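Local coordinates for protein Nrps/pks (Streptomyces albus, PDB 4OPE) that probably catalyses decarboxylative, carbon-carbon bond-forming chain extension as a ketosynthase domain of the AT-less polyketide synthase OzmH in oxazolomycin biosynthesis, at residues P414-I419 and I432-V437; V261-R266 and K363-F368; L305-A310 and R339-S344; Q371-S376 and A400-R405. One frame throughout, in Å; residues are numbered along the deposited sequence.

Interaction 1 of 4, residues P414-I419 and I432-V437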
loop_
_atom_site.group_PDB
_atom_site.type_symbol
_atom_site.label_atom_id
_atom_site.label_comp_id
_atom_site.label_asym_id
_atom_site.label_seq_id
_atom_site.Cartn_x
_atom_site.Cartn_y
_atom_site.Cartn_z
ATOM N N PRO A 414 -2.084 -12.218 -31.939
ATOM C CA PRO A 414 -2.373 -12.508 -30.545
ATOM C C PRO A 414 -3.444 -11.555 -30.020
ATOM O O PRO A 414 -3.403 -10.340 -30.219
ATOM C CB PRO A 414 -1.037 -12.268 -29.853
ATOM C CG PRO A 414 -0.010 -12.521 -30.919
ATOM C CD PRO A 414 -0.654 -11.910 -32.134
ATOM N N ARG A 415 -4.429 -12.147 -29.387
ATOM C CA ARG A 415 -5.488 -11.431 -28.811
ATOM C C ARG A 415 -4.971 -10.461 -27.777
ATOM O O ARG A 415 -3.949 -10.765 -27.121
ATOM C CB ARG A 415 -6.413 -12.420 -28.170
ATOM C CG ARG A 415 -7.137 -13.250 -29.201
ATOM C CD ARG A 415 -8.016 -14.224 -28.471
ATOM N NE ARG A 415 -8.603 -15.160 -29.393
ATOM C CZ ARG A 415 -7.947 -16.142 -30.010
ATOM N NH1 ARG A 415 -6.658 -16.346 -29.783
ATOM N NH2 ARG A 415 -8.594 -16.924 -30.850
ATOM N N THR A 416 -5.652 -9.301 -27.656
ATOM C CA THR A 416 -5.300 -8.292 -26.642
ATOM C C THR A 416 -6.519 -7.852 -25.820
ATOM O O THR A 416 -7.668 -7.930 -26.267
ATOM C CB THR A 416 -4.666 -7.016 -27.234
ATOM O OG1 THR A 416 -5.608 -6.403 -28.100
ATOM C CG2 THR A 416 -3.443 -7.325 -28.036
ATOM N N ALA A 417 -6.258 -7.407 -24.605
ATOM C CA ALA A 417 -7.314 -6.933 -23.788
ATOM C C ALA A 417 -6.810 -5.852 -22.878
ATOM O O ALA A 417 -5.611 -5.752 -22.558
ATOM C CB ALA A 417 -7.912 -8.057 -22.980
ATOM N N ALA A 418 -7.758 -5.029 -22.476
ATOM C CA ALA A 418 -7.467 -3.934 -21.614
ATOM C C ALA A 418 -8.449 -3.978 -20.468
ATOM O O ALA A 418 -9.609 -4.288 -20.665
ATOM C CB ALA A 418 -7.602 -2.639 -22.399
ATOM N N ILE A 419 -7.972 -3.637 -19.282
ATOM C CA ILE A 419 -8.754 -3.760 -18.049
ATOM C C ILE A 419 -8.627 -2.502 -17.234
ATOM O O ILE A 419 -7.513 -2.056 -16.978
ATOM C CB ILE A 419 -8.208 -4.896 -17.182
ATOM C CG1 ILE A 419 -8.014 -6.107 -18.083
ATOM C CG2 ILE A 419 -9.154 -5.162 -15.999
ATOM C CD1 ILE A 419 -7.474 -7.326 -17.369
ATOM N N ILE A 432 -3.024 -3.325 -19.937
ATOM C CA ILE A 432 -3.122 -3.946 -21.247
ATOM C C ILE A 432 -2.404 -5.294 -21.239
ATOM O O ILE A 432 -1.209 -5.368 -20.895
ATOM C CB ILE A 432 -2.426 -3.096 -22.316
ATOM C CG1 ILE A 432 -2.760 -1.603 -22.182
ATOM C CG2 ILE A 432 -2.847 -3.536 -23.684
ATOM C CD1 ILE A 432 -4.120 -1.176 -22.677
ATOM N N LEU A 433 -3.125 -6.350 -21.617
ATOM C CA LEU A 433 -2.557 -7.691 -21.726
ATOM C C LEU A 433 -2.576 -8.257 -23.147
ATOM O O LEU A 433 -3.381 -7.867 -24.000
ATOM C CB LEU A 433 -3.307 -8.646 -20.821
ATOM C CG LEU A 433 -3.323 -8.249 -19.354
ATOM C CD1 LEU A 433 -4.051 -9.297 -18.551
ATOM C CD2 LEU A 433 -1.932 -8.100 -18.774
ATOM N N GLU A 434 -1.667 -9.182 -23.413
ATOM C CA GLU A 434 -1.623 -9.839 -24.702
ATOM C C GLU A 434 -1.506 -11.311 -24.449
ATOM O O GLU A 434 -0.724 -11.754 -23.612
ATOM C CB GLU A 434 -0.437 -9.324 -25.512
ATOM C CG GLU A 434 -0.371 -9.799 -26.951
ATOM C CD GLU A 434 0.848 -9.256 -27.704
ATOM O OE1 GLU A 434 0.715 -8.926 -28.902
ATOM O OE2 GLU A 434 1.943 -9.142 -27.117
ATOM N N GLU A 435 -2.319 -12.060 -25.177
ATOM C CA GLU A 435 -2.282 -13.512 -25.220
ATOM C C GLU A 435 -0.898 -13.979 -25.611
ATOM O O GLU A 435 -0.220 -13.271 -26.344
ATOM C CB GLU A 435 -3.270 -13.964 -26.278
ATOM C CG GLU A 435 -3.334 -15.446 -26.531
ATOM C CD GLU A 435 -4.211 -15.792 -27.722
ATOM O OE1 GLU A 435 -4.422 -14.908 -28.593
ATOM O OE2 GLU A 435 -4.667 -16.977 -27.800
ATOM N N SER A 436 -0.477 -15.155 -25.127
ATOM C CA SER A 436 0.822 -15.731 -25.450
ATOM C C SER A 436 0.695 -16.941 -26.368
ATOM O O SER A 436 -0.084 -17.867 -26.074
ATOM C CB SER A 436 1.480 -16.218 -24.182
ATOM O OG SER A 436 0.898 -17.458 -23.785
ATOM N N VAL A 437 1.475 -16.958 -27.439
ATOM C CA VAL A 437 1.479 -18.111 -28.317
ATOM C C VAL A 437 2.456 -19.150 -27.756
ATOM O O VAL A 437 3.645 -18.897 -27.627
ATOM C CB VAL A 437 1.762 -17.722 -29.785
ATOM C CG1 VAL A 437 0.693 -16.720 -30.249
ATOM C CG2 VAL A 437 3.176 -17.162 -29.971
#
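E435 reaches across to R415 where a beta hairpin, strands 416-422 and 427-434 of the thiolase fold, runs out into loop. Its CG stands anti to the backbone N (chi1 177°) and the chain continues extended, which carries the carboxylate across to R415, in the loop just before strand 416-422. E435 OE1 accepts R415 N at 2.9 Å, and E435 OE2 makes a salt bridge to R415 NH1, also at 2.9 Å; R415 NE is taken by W402 O. With an alanine in place of E435, R415 N would probably lose its acceptor and the guanidinium this counter-charge.

Small residues on one strand lie beside bulky ones on the other. On the face of T416 and A418, the low methyl A418 CB receives I432 CD1 at 3.8 Å. Nearer the loop the P414 ring lies alongside the E434 chain, P414 CB to E434 CG 3.9 Å, while the E434 carboxylate pairs with R266. On the other face A417 is low enough for V364 of helix 356-370 to rest on it; beside it rises the taller L433, whose CD1 meets I419 CD1 at 4.1 Å. Beneath these side chains L433 N donates to A417 O at 2.7 Å.

Interaction 2 of 4, residues V261-R266 and K363-F368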
loop_
_atom_site.group_PDB
_atom_site.type_symbol
_atom_site.label_atom_id
_atom_site.label_comp_id
_atom_site.label_asym_id
_atom_site.label_seq_id
_atom_site.Cartn_x
_atom_site.Cartn_y
_atom_site.Cartn_z
ATOM N N VAL A 261 3.003 -19.574 -20.034
ATOM C CA VAL A 261 2.768 -18.129 -19.995
ATOM C C VAL A 261 1.280 -17.826 -20.252
ATOM O O VAL A 261 0.715 -18.210 -21.262
ATOM C CB VAL A 261 3.669 -17.439 -21.020
ATOM C CG1 VAL A 261 3.353 -15.975 -21.117
ATOM C CG2 VAL A 261 5.106 -17.569 -20.596
ATOM N N LEU A 262 0.643 -17.123 -19.337
ATOM C CA LEU A 262 -0.789 -16.851 -19.451
ATOM C C LEU A 262 -1.112 -15.593 -20.216
ATOM O O LEU A 262 -2.220 -15.450 -20.755
ATOM C CB LEU A 262 -1.393 -16.728 -18.054
ATOM C CG LEU A 262 -1.893 -18.029 -17.411
ATOM C CD1 LEU A 262 -1.049 -19.200 -17.810
ATOM C CD2 LEU A 262 -1.910 -17.960 -15.915
ATOM N N ALA A 263 -0.169 -14.655 -20.224
ATOM C CA ALA A 263 -0.378 -13.361 -20.848
ATOM C C ALA A 263 0.885 -12.534 -20.698
ATOM O O ALA A 263 1.643 -12.665 -19.734
ATOM C CB ALA A 263 -1.549 -12.631 -20.199
ATOM N N VAL A 264 1.094 -11.667 -21.665
ATOM C CA VAL A 264 2.157 -10.704 -21.600
ATOM C C VAL A 264 1.535 -9.424 -21.127
ATOM O O VAL A 264 0.524 -8.962 -21.705
ATOM C CB VAL A 264 2.728 -10.440 -23.006
ATOM C CG1 VAL A 264 3.774 -9.346 -22.968
ATOM C CG2 VAL A 264 3.280 -11.723 -23.583
ATOM N N VAL A 265 2.151 -8.831 -20.110
ATOM C CA VAL A 265 1.724 -7.558 -19.608
ATOM C C VAL A 265 2.327 -6.439 -20.439
ATOM O O VAL A 265 3.434 -6.003 -20.177
ATOM C CB VAL A 265 2.147 -7.417 -18.165
ATOM C CG1 VAL A 265 1.748 -6.031 -17.609
ATOM C CG2 VAL A 265 1.475 -8.540 -17.369
ATOM N N ARG A 266 1.591 -5.988 -21.446
ATOM C CA ARG A 266 2.107 -4.978 -22.361
ATOM C C ARG A 266 2.358 -3.627 -21.683
ATOM O O ARG A 266 3.372 -3.001 -21.926
ATOM C CB ARG A 266 1.181 -4.831 -23.576
ATOM C CG ARG A 266 1.244 -6.028 -24.565
ATOM C CD ARG A 266 2.309 -5.884 -25.658
ATOM N NE ARG A 266 2.006 -4.778 -26.590
ATOM C CZ ARG A 266 1.152 -4.841 -27.626
ATOM N NH1 ARG A 266 0.513 -5.973 -27.911
ATOM N NH2 ARG A 266 0.939 -3.772 -28.399
ATOM N N LYS A 363 -10.731 -12.999 -15.199
ATOM C CA LYS A 363 -11.692 -13.219 -16.273
ATOM C C LYS A 363 -11.048 -13.086 -17.629
ATOM O O LYS A 363 -11.326 -13.847 -18.493
ATOM C CB LYS A 363 -12.818 -12.237 -16.164
ATOM C CG LYS A 363 -13.894 -12.459 -17.189
ATOM C CD LYS A 363 -14.427 -11.099 -17.588
ATOM C CE LYS A 363 -15.845 -11.188 -18.074
ATOM N NZ LYS A 363 -16.257 -9.863 -18.631
ATOM N N VAL A 364 -10.182 -12.118 -17.826
ATOM C CA VAL A 364 -9.506 -11.977 -19.112
ATOM C C VAL A 364 -8.535 -13.144 -19.398
ATOM O O VAL A 364 -8.507 -13.715 -20.501
ATOM C CB VAL A 364 -8.747 -10.659 -19.145
ATOM C CG1 VAL A 364 -7.831 -10.571 -20.363
ATOM C CG2 VAL A 364 -9.756 -9.537 -19.148
ATOM N N LEU A 365 -7.728 -13.497 -18.404
ATOM C CA LEU A 365 -6.828 -14.612 -18.597
ATOM C C LEU A 365 -7.579 -15.848 -19.046
ATOM O O LEU A 365 -7.118 -16.553 -19.902
ATOM C CB LEU A 365 -6.048 -14.904 -17.318
ATOM C CG LEU A 365 -5.159 -13.744 -16.873
ATOM C CD1 LEU A 365 -4.411 -14.070 -15.586
ATOM C CD2 LEU A 365 -4.187 -13.322 -17.966
ATOM N N LEU A 366 -8.717 -16.131 -18.449
ATOM C CA LEU A 366 -9.505 -17.292 -18.841
ATOM C C LEU A 366 -10.029 -17.109 -20.233
ATOM O O LEU A 366 -10.087 -18.041 -20.993
ATOM C CB LEU A 366 -10.677 -17.537 -17.876
ATOM C CG LEU A 366 -10.158 -17.963 -16.506
ATOM C CD1 LEU A 366 -11.158 -17.819 -15.358
ATOM C CD2 LEU A 366 -9.609 -19.390 -16.638
ATOM N N GLN A 367 -10.406 -15.900 -20.581
ATOM C CA GLN A 367 -10.853 -15.668 -21.951
ATOM C C GLN A 367 -9.707 -16.027 -22.939
ATOM O O GLN A 367 -9.925 -16.768 -23.908
ATOM C CB GLN A 367 -11.419 -14.251 -22.119
ATOM C CG GLN A 367 -12.782 -14.128 -21.470
ATOM C CD GLN A 367 -13.525 -12.821 -21.762
ATOM O OE1 GLN A 367 -14.742 -12.744 -21.654
ATOM N NE2 GLN A 367 -12.801 -11.802 -22.138
ATOM N N PHE A 368 -8.498 -15.539 -22.668
ATOM C CA PHE A 368 -7.365 -15.855 -23.503
ATOM C C PHE A 368 -7.252 -17.367 -23.627
ATOM O O PHE A 368 -7.179 -17.898 -24.757
ATOM C CB PHE A 368 -6.074 -15.301 -22.938
ATOM C CG PHE A 368 -5.866 -13.813 -23.147
ATOM C CD1 PHE A 368 -6.549 -13.093 -24.102
ATOM C CD2 PHE A 368 -4.915 -13.144 -22.385
ATOM C CE1 PHE A 368 -6.295 -11.732 -24.280
ATOM C CE2 PHE A 368 -4.649 -11.790 -22.561
ATOM C CZ PHE A 368 -5.347 -11.080 -23.519
HETATM O O HOH W 1 -4.429 -17.540 -19.775
#
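L365 O accepts a hydrogen bond from a water at 2.9 Å, and the same water donates to L262 O at 3.2 Å, so one molecule ties a helix to the chain leading into a strand. The helix is 356-370, which packs against the large mixed sheet of the thiolase fold; the strand is 263-272. No direct hydrogen bond joins the two segments. Both partners here are carbonyl oxygens, which cannot bond each other directly, and the water supplies both hydrogens.

Next to this bridge the contact is apolar. A263 sends its methyl toward the helix, and a small residue suits the place because two large ones close on it: A263 CB meets L365 CD2 at 3.5 Å and F368 CE2 at 4.0 Å. L365 and F368 stand three residues apart, so both project from the same side of the helix. With CG of L365 anti to its carbonyl carbon (chi1 -62°), the CD2 branch reaches the strand, lying also near L262 O.

F368 presents its edge rather than a face: A263 CB and L262 O lie near the plane of the ring. One face is taken by V364 from the preceding turn, and the ring also meets W402, their planes at about 25°. Neighbouring V264 points away from the helix, as the alternation of a strand requires, while A263 itself is held in the sheet by backbone bonding to I11. At the ring rim, F368 CD2 lies 3.9 Å from L262 O.

Interaction 3 of 4, residues L305-A310 and R339-S344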
loop_
_atom_site.group_PDB
_atom_site.type_symbol
_atom_site.label_atom_id
_atom_site.label_comp_id
_atom_site.label_asym_id
_atom_site.label_seq_id
_atom_site.Cartn_x
_atom_site.Cartn_y
_atom_site.Cartn_z
ATOM N N LEU A 305 -7.180 -3.476 -30.291
ATOM C CA LEU A 305 -7.639 -3.930 -29.001
ATOM C C LEU A 305 -8.770 -4.916 -29.144
ATOM O O LEU A 305 -9.757 -4.609 -29.750
ATOM C CB LEU A 305 -8.119 -2.735 -28.246
ATOM C CG LEU A 305 -8.437 -2.902 -26.786
ATOM C CD1 LEU A 305 -7.251 -3.480 -26.038
ATOM C CD2 LEU A 305 -8.746 -1.519 -26.273
ATOM N N GLY A 306 -8.625 -6.109 -28.592
ATOM C CA GLY A 306 -9.649 -7.161 -28.741
ATOM C C GLY A 306 -10.816 -7.178 -27.776
ATOM O O GLY A 306 -11.872 -7.709 -28.094
ATOM N N TYR A 307 -10.642 -6.612 -26.591
ATOM C CA TYR A 307 -11.664 -6.671 -25.541
ATOM C C TYR A 307 -11.321 -5.687 -24.467
ATOM O O TYR A 307 -10.160 -5.460 -24.188
ATOM C CB TYR A 307 -11.766 -8.075 -24.922
ATOM C CG TYR A 307 -12.811 -8.201 -23.860
ATOM C CD1 TYR A 307 -14.134 -8.392 -24.179
ATOM C CD2 TYR A 307 -12.473 -8.147 -22.549
ATOM C CE1 TYR A 307 -15.100 -8.513 -23.211
ATOM C CE2 TYR A 307 -13.429 -8.227 -21.561
ATOM C CZ TYR A 307 -14.734 -8.409 -21.901
ATOM O OH TYR A 307 -15.655 -8.490 -20.883
ATOM N N LEU A 308 -12.353 -5.118 -23.865
ATOM C CA LEU A 308 -12.216 -4.105 -22.801
ATOM C C LEU A 308 -13.036 -4.578 -21.600
ATOM O O LEU A 308 -14.260 -4.617 -21.665
ATOM C CB LEU A 308 -12.727 -2.751 -23.290
ATOM C CG LEU A 308 -12.464 -1.445 -22.516
ATOM C CD1 LEU A 308 -13.182 -1.298 -21.193
ATOM C CD2 LEU A 308 -10.989 -1.272 -22.256
ATOM N N GLU A 309 -12.339 -4.995 -20.543
ATOM C CA GLU A 309 -12.947 -5.422 -19.296
ATOM C C GLU A 309 -13.049 -4.186 -18.498
ATOM O O GLU A 309 -12.044 -3.629 -18.003
ATOM C CB GLU A 309 -12.071 -6.442 -18.565
ATOM C CG GLU A 309 -12.511 -6.766 -17.151
ATOM C CD GLU A 309 -13.907 -7.411 -17.038
ATOM O OE1 GLU A 309 -14.451 -8.040 -18.006
ATOM O OE2 GLU A 309 -14.479 -7.297 -15.924
ATOM N N ALA A 310 -14.277 -3.716 -18.396
ATOM C CA ALA A 310 -14.517 -2.358 -17.901
ATOM C C ALA A 310 -14.703 -2.363 -16.408
ATOM O O ALA A 310 -15.036 -3.385 -15.804
ATOM C CB ALA A 310 -15.748 -1.798 -18.559
ATOM N N ARG A 339 -14.381 -2.173 -33.883
ATOM C CA ARG A 339 -15.482 -2.658 -33.094
ATOM C C ARG A 339 -14.942 -3.512 -31.958
ATOM O O ARG A 339 -14.326 -4.536 -32.191
ATOM C CB ARG A 339 -16.413 -3.426 -33.984
ATOM C CG ARG A 339 -17.691 -3.825 -33.301
ATOM C CD ARG A 339 -17.764 -5.342 -33.248
ATOM N NE ARG A 339 -19.103 -5.800 -32.870
ATOM C CZ ARG A 339 -19.375 -6.619 -31.851
ATOM N NH1 ARG A 339 -18.397 -7.116 -31.086
ATOM N NH2 ARG A 339 -20.642 -6.951 -31.600
ATOM N N ILE A 340 -15.141 -3.046 -30.730
ATOM C CA ILE A 340 -14.484 -3.602 -29.567
ATOM C C ILE A 340 -15.509 -4.074 -28.569
ATOM O O ILE A 340 -16.325 -3.284 -28.104
ATOM C CB ILE A 340 -13.653 -2.563 -28.857
ATOM C CG1 ILE A 340 -12.566 -2.060 -29.787
ATOM C CG2 ILE A 340 -13.053 -3.180 -27.608
ATOM C CD1 ILE A 340 -11.901 -0.804 -29.283
ATOM N N PRO A 341 -15.485 -5.372 -28.242
ATOM C CA PRO A 341 -16.429 -5.847 -27.246
ATOM C C PRO A 341 -16.029 -5.446 -25.850
ATOM O O PRO A 341 -14.841 -5.409 -25.535
ATOM C CB PRO A 341 -16.427 -7.365 -27.413
ATOM C CG PRO A 341 -15.248 -7.654 -28.252
ATOM C CD PRO A 341 -15.016 -6.455 -29.100
ATOM N N ILE A 342 -17.040 -5.122 -25.047
ATOM C CA ILE A 342 -16.859 -4.572 -23.703
ATOM C C ILE A 342 -17.804 -5.335 -22.763
ATOM O O ILE A 342 -18.862 -5.801 -23.195
ATOM C CB ILE A 342 -17.228 -3.106 -23.685
ATOM C CG1 ILE A 342 -16.841 -2.461 -22.376
ATOM C CG2 ILE A 342 -18.732 -2.928 -23.824
ATOM C CD1 ILE A 342 -16.885 -0.955 -22.424
ATOM N N GLY A 343 -17.392 -5.492 -21.503
ATOM C CA GLY A 343 -18.142 -6.242 -20.498
ATOM C C GLY A 343 -17.536 -6.030 -19.134
ATOM O O GLY A 343 -16.507 -5.376 -18.999
ATOM N N SER A 344 -18.187 -6.570 -18.104
ATOM C CA SER A 344 -17.684 -6.468 -16.752
ATOM C C SER A 344 -18.042 -7.665 -15.931
ATOM O O SER A 344 -19.227 -7.970 -15.753
ATOM C CB SER A 344 -18.220 -5.240 -16.036
ATOM O OG SER A 344 -17.684 -5.134 -14.694
HETATM O O HOH W 2 -14.522 -5.571 -14.219
#
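Y307 stretches its ring obliquely along the backbone of P341 to G343. Setting CG anti to the backbone N (chi1 -179°) sends the ring down the neighbouring segment: Y307 CD1 comes 3.4 Å from P341 O, and Y307 OH reaches 3.4 Å from G343 CA. Glycine suits position 343 because a CB there would run into the tyrosine hydroxyl. The pyrrolidine of P341 sits at the near end of the ring, its CG also close to G306 O.

E309, on the same side of the sheet, bends at chi2 (62°) to bring its carboxylate back over G343 and S344, with E309 OE1 at the edge of the tyrosine ring. Both Y307 OH and E309 OE1 are gripped by K363 of helix 356-370, hydrogen-bonded to the first and salt-bridged to the second, so a buried lysine charge probably finds its balance here.

On the other side L308 and I342 lie side by side, pointing the same way, with L308 CD1 3.9 Å from I342 CD1. The methyl of A310 completes this greasy row against I342 CG1. Three backbone bonds stitch the register: L308 N to P341 O at 3.0 Å, G343 N to L308 O at 3.3 Å and A310 N to G343 O at 2.8 Å. S344 OG caps K346 N as the chain turns toward helix 346-349. Two parallel strands joined through helix 318-329 make this a beta-alpha-beta unit of the thiolase fold, its first strand running into the EAHGTGT sequence characteristic of polyketide ketosynthases.

Interaction 4 of 4, residues Q371-S376 and A400-R405; sequences QELVPS and APWTPR
L373 lays its CD2 methyl over one face of the W402 indole, 3.9 Å from the centroid of the five-membered ring, a CH-pi contact in which the two side chains cross at about a right angle. W402 CG is anti to the backbone N (chi1 -173°), which turns the ring inward to where the CD2 branch of the leucine can rest on it.

Backbone bonds set this pair in place. W402 N donates to Q371 O at 2.8 Å, approaching from above the carbonyl plane, 48° out of it, just after the helix has ended with Q371 at positive phi. Beyond it L373 N donates to A400 O at 2.7 Å and A400 N to L373 O at 2.9 Å.

Further out, R415 makes a cation-pi contact with the indole and Q367 of helix 356-370 packs on it. An alanine in place of W402 is likely to strip L373 CD2 of its aromatic partner and deprive the R415 cation of its ring. E372, directed away from strand 400-401, salt-bridges R32 of helix 24-33. Strands 372-373 and 400-401 form a short two-stranded antiparallel sheet, which with W402 clasps the exit of helix 356-370 in the C-terminal half of the thiolase fold.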
loop_
_atom_site.group_PDB
_atom_site.type_symbol
_atom_site.label_atom_id
_atom_site.label_comp_id
_atom_site.label_asym_id
_atom_site.label_seq_id
_atom_site.Cartn_x
_atom_site.Cartn_y
_atom_site.Cartn_z
ATOM N N GLN A 371 -10.321 -18.800 -25.406
ATOM C CA GLN A 371 -10.611 -18.122 -26.668
ATOM C C GLN A 371 -12.103 -17.893 -26.879
ATOM O O GLN A 371 -12.640 -18.085 -27.974
ATOM C CB GLN A 371 -10.014 -18.890 -27.822
ATOM C CG GLN A 371 -8.518 -19.030 -27.715
ATOM C CD GLN A 371 -7.924 -19.793 -28.875
ATOM O OE1 GLN A 371 -8.547 -20.678 -29.437
ATOM N NE2 GLN A 371 -6.717 -19.450 -29.240
ATOM N N GLU A 372 -12.747 -17.440 -25.817
ATOM C CA GLU A 372 -14.154 -17.169 -25.812
ATOM C C GLU A 372 -14.382 -15.872 -25.108
ATOM O O GLU A 372 -13.643 -15.518 -24.214
ATOM C CB GLU A 372 -14.939 -18.275 -25.087
ATOM C CG GLU A 372 -14.995 -19.565 -25.853
ATOM C CD GLU A 372 -15.883 -20.616 -25.210
ATOM O OE1 GLU A 372 -15.819 -20.852 -23.993
ATOM O OE2 GLU A 372 -16.662 -21.261 -25.947
ATOM N N LEU A 373 -15.428 -15.175 -25.531
ATOM C CA LEU A 373 -15.935 -14.011 -24.819
ATOM C C LEU A 373 -17.215 -14.388 -24.148
ATOM O O LEU A 373 -18.130 -14.871 -24.794
ATOM C CB LEU A 373 -16.207 -12.847 -25.747
ATOM C CG LEU A 373 -14.980 -12.439 -26.529
ATOM C CD1 LEU A 373 -15.419 -11.536 -27.657
ATOM C CD2 LEU A 373 -13.952 -11.782 -25.636
ATOM N N VAL A 374 -17.280 -14.128 -22.845
ATOM C CA VAL A 374 -18.417 -14.546 -22.039
ATOM C C VAL A 374 -19.441 -13.431 -21.873
ATOM O O VAL A 374 -19.109 -12.269 -22.026
ATOM C CB VAL A 374 -17.943 -15.006 -20.684
ATOM C CG1 VAL A 374 -16.912 -16.111 -20.855
ATOM C CG2 VAL A 374 -17.364 -13.832 -19.897
ATOM N N PRO A 375 -20.695 -13.794 -21.562
ATOM C CA PRO A 375 -21.752 -12.836 -21.294
ATOM C C PRO A 375 -21.449 -11.898 -20.137
ATOM O O PRO A 375 -21.025 -12.340 -19.052
ATOM C CB PRO A 375 -22.931 -13.702 -20.845
ATOM C CG PRO A 375 -22.582 -15.088 -21.121
ATOM C CD PRO A 375 -21.099 -15.174 -21.244
ATOM N N SER A 376 -21.720 -10.615 -20.378
ATOM C CA SER A 376 -21.918 -9.605 -19.340
ATOM C C SER A 376 -23.434 -9.505 -19.033
ATOM O O SER A 376 -24.204 -9.353 -19.928
ATOM C CB SER A 376 -21.393 -8.249 -19.833
ATOM O OG SER A 376 -20.862 -7.500 -18.776
ATOM N N ALA A 400 -19.486 -16.319 -26.924
ATOM C CA ALA A 400 -19.121 -16.321 -28.322
ATOM C C ALA A 400 -17.633 -16.521 -28.495
ATOM O O ALA A 400 -16.842 -16.228 -27.598
ATOM C CB ALA A 400 -19.601 -15.050 -29.020
ATOM N N PRO A 401 -17.241 -17.078 -29.638
ATOM C CA PRO A 401 -15.816 -17.390 -29.788
ATOM C C PRO A 401 -15.070 -16.095 -29.877
ATOM O O PRO A 401 -15.619 -15.129 -30.340
ATOM C CB PRO A 401 -15.748 -18.127 -31.133
ATOM C CG PRO A 401 -17.146 -18.543 -31.409
ATOM C CD PRO A 401 -18.022 -17.482 -30.818
ATOM N N TRP A 402 -13.847 -16.072 -29.412
ATOM C CA TRP A 402 -13.065 -14.864 -29.439
ATOM C C TRP A 402 -12.203 -14.923 -30.675
ATOM O O TRP A 402 -11.090 -15.390 -30.658
ATOM C CB TRP A 402 -12.211 -14.721 -28.173
ATOM C CG TRP A 402 -11.528 -13.421 -28.075
ATOM C CD1 TRP A 402 -11.388 -12.475 -29.067
ATOM C CD2 TRP A 402 -10.824 -12.912 -26.943
ATOM N NE1 TRP A 402 -10.667 -11.410 -28.605
ATOM C CE2 TRP A 402 -10.309 -11.649 -27.302
ATOM C CE3 TRP A 402 -10.588 -13.384 -25.664
ATOM C CZ2 TRP A 402 -9.554 -10.881 -26.435
ATOM C CZ3 TRP A 402 -9.844 -12.595 -24.806
ATOM C CH2 TRP A 402 -9.346 -11.360 -25.194
ATOM N N THR A 403 -12.777 -14.469 -31.765
ATOM C CA THR A 403 -12.125 -14.448 -33.063
ATOM C C THR A 403 -11.004 -13.426 -33.043
ATOM O O THR A 403 -11.232 -12.288 -32.671
ATOM C CB THR A 403 -13.157 -14.016 -34.118
ATOM O OG1 THR A 403 -14.234 -14.956 -34.107
ATOM C CG2 THR A 403 -12.559 -13.913 -35.518
ATOM N N PRO A 404 -9.805 -13.815 -33.480
ATOM C CA PRO A 404 -8.685 -12.895 -33.446
ATOM C C PRO A 404 -8.698 -11.917 -34.598
ATOM O O PRO A 404 -9.421 -12.078 -35.566
ATOM C CB PRO A 404 -7.483 -13.822 -33.584
ATOM C CG PRO A 404 -7.981 -14.923 -34.448
ATOM C CD PRO A 404 -9.463 -15.058 -34.194
ATOM N N ARG A 405 -7.878 -10.902 -34.487
ATOM C CA ARG A 405 -7.756 -9.955 -35.567
ATOM C C ARG A 405 -6.681 -10.437 -36.544
ATOM O O ARG A 405 -5.766 -11.165 -36.186
ATOM C CB ARG A 405 -7.459 -8.554 -35.018
ATOM C CG ARG A 405 -8.730 -7.751 -34.786
ATOM C CD ARG A 405 -8.586 -6.752 -33.649
ATOM N NE ARG A 405 -9.730 -5.844 -33.541
ATOM C CZ ARG A 405 -10.948 -6.188 -33.112
ATOM N NH1 ARG A 405 -11.226 -7.441 -32.758
ATOM N NH2 ARG A 405 -11.907 -5.270 -33.036
#

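In the fold
Interaction 3 is wholly buried and interaction 2 nearly so, while interactions 1 and 4 lie partly at the surface. Interactions 1, 2 and 3 reach the large mixed sheet: E434 O accepts V264 N between the first two, and the A418 backbone hydrogen-bonds those of Y307 and E309 between interactions 1 and 3. Interaction 4 stands off it in a small sheet of its own. Helix 356-370 ties the group together, carrying F368 to W402 and K363 to E309. The chemistry follows the place: methyls, a ring edge and one water under the helix, parallel backbone bonding in interaction 3, a salt bridge where the hairpin of interaction 1 frays, and an aromatic face at interaction 4.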